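Local coordinates for YohF (Salmonella typhimurium, PDB 6WON), which is a short-chain dehydrogenase/reductase that probably acts as an acetoin dehydrogenase, at residues S14-A19 with V183-I188. Numbering follows the deposited sequence.
Sequences SGIGKA and VAPGAI
I16 meets I188 and P185 through one extended arm, an example of how a lone aliphatic side chain can link the first turn of a helix to a strand end and the loop after it. Its CG1 lies anti to its own carbonyl carbon (chi1 -67°), and a nearly straight chi2 of 169° carries the terminal methyl toward both partners, which flank it on one side. The closer half of the contact is with I188, whose side chain crosses that of I16 at about a right angle: I16 CD1 sits 4.0 Å from I188 CG1, while I188 CG2 comes within 4.0 Å of I16 CG1, so both branches of I188 touch the arm. In the SDR Rossmann fold, this is where the glycine-rich turn opening helix 15-27, after the first strand, faces the Pro-Gly step where strand 178-185 passes into its loop; in relatives both elements border the dinucleotide site. The P185 half is looser, the same methyl resting 4.3 Å from P185 CG. Yet P185 is itself buried, its ring also touching I140 of strand 135-140 and I219 of helix 216-226, whereas I16 and I188 remain partly exposed and form the more open side.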
loop_
_atom_site.group_PDB
_atom_site.type_symbol
_atom_site.label_atom_id
_atom_site.label_comp_id
_atom_site.label_asym_id
_atom_site.label_seq_id
_atom_site.Cartn_x
_atom_site.Cartn_y
_atom_site.Cartn_z
ATOM N N SER B 14 -20.478 23.361 7.654
ATOM C CA SER B 14 -19.207 23.946 8.078
ATOM C C SER B 14 -18.060 23.101 7.525
ATOM O O SER B 14 -18.271 22.049 6.913
ATOM C CB SER B 14 -19.122 24.019 9.599
ATOM O OG SER B 14 -18.891 22.719 10.109
ATOM N N GLY B 15 -16.836 23.574 7.759
ATOM C CA GLY B 15 -15.650 22.762 7.526
ATOM C C GLY B 15 -15.509 22.301 6.087
ATOM O O GLY B 15 -15.853 23.013 5.137
ATOM N N ILE B 16 -14.994 21.079 5.932
ATOM C CA ILE B 16 -14.712 20.526 4.609
ATOM C C ILE B 16 -15.993 20.396 3.804
ATOM O O ILE B 16 -16.028 20.714 2.611
ATOM C CB ILE B 16 -13.993 19.168 4.741
ATOM C CG1 ILE B 16 -12.588 19.351 5.326
ATOM C CG2 ILE B 16 -13.951 18.447 3.386
ATOM C CD1 ILE B 16 -11.934 18.056 5.735
ATOM N N GLY B 17 -17.065 19.917 4.438
ATOM C CA GLY B 17 -18.331 19.789 3.726
ATOM C C GLY B 17 -18.799 21.108 3.133
ATOM O O GLY B 17 -19.232 21.170 1.975
ATOM N N LYS B 18 -18.712 22.184 3.920
ATOM C CA LYS B 18 -19.130 23.493 3.421
ATOM C C LYS B 18 -18.282 23.932 2.229
ATOM O O LYS B 18 -18.810 24.424 1.220
ATOM C CB LYS B 18 -19.044 24.524 4.545
ATOM C CG LYS B 18 -19.242 25.960 4.088
ATOM C CD LYS B 18 -19.160 26.907 5.273
ATOM C CE LYS B 18 -19.353 28.350 4.837
ATOM N NZ LYS B 18 -19.357 29.273 6.006
ATOM N N ALA B 19 -16.958 23.774 2.335
ATOM C CA ALA B 19 -16.084 24.145 1.227
ATOM C C ALA B 19 -16.437 23.371 -0.044
ATOM O O ALA B 19 -16.520 23.960 -1.129
ATOM C CB ALA B 19 -14.617 23.938 1.626
ATOM N N VAL B 183 -11.310 10.589 -0.991
ATOM C CA VAL B 183 -10.326 11.626 -0.702
ATOM C C VAL B 183 -9.988 11.530 0.775
ATOM O O VAL B 183 -10.889 11.528 1.621
ATOM C CB VAL B 183 -10.846 13.034 -1.050
ATOM C CG1 VAL B 183 -9.822 14.095 -0.639
ATOM C CG2 VAL B 183 -11.149 13.136 -2.532
ATOM N N ALA B 184 -8.693 11.458 1.082
ATOM C CA ALA B 184 -8.190 11.084 2.406
ATOM C C ALA B 184 -7.421 12.265 2.982
ATOM O O ALA B 184 -6.211 12.406 2.727
ATOM C CB ALA B 184 -7.298 9.837 2.309
ATOM N N PRO B 185 -8.075 13.158 3.732
ATOM C CA PRO B 185 -7.368 14.347 4.224
ATOM C C PRO B 185 -6.385 14.002 5.332
ATOM O O PRO B 185 -6.583 13.066 6.105
ATOM C CB PRO B 185 -8.497 15.246 4.748
ATOM C CG PRO B 185 -9.761 14.719 4.095
ATOM C CD PRO B 185 -9.520 13.222 4.028
ATOM N N GLY B 186 -5.296 14.766 5.386
ATOM C CA GLY B 186 -4.445 14.758 6.562
ATOM C C GLY B 186 -5.087 15.647 7.606
ATOM O O GLY B 186 -6.314 15.652 7.724
ATOM N N ALA B 187 -4.297 16.426 8.338
ATOM C CA ALA B 187 -4.841 17.326 9.345
ATOM C C ALA B 187 -5.318 18.605 8.674
ATOM O O ALA B 187 -4.525 19.317 8.044
ATOM C CB ALA B 187 -3.797 17.633 10.415
ATOM N N ILE B 188 -6.613 18.888 8.797
ATOM C CA ILE B 188 -7.246 20.042 8.171
ATOM C C ILE B 188 -7.713 20.981 9.270
ATOM O O ILE B 188 -8.388 20.548 10.209
ATOM C CB ILE B 188 -8.424 19.622 7.278
ATOM C CG1 ILE B 188 -7.962 18.579 6.250
ATOM C CG2 ILE B 188 -9.054 20.844 6.611
ATOM C CD1 ILE B 188 -6.815 19.027 5.386
#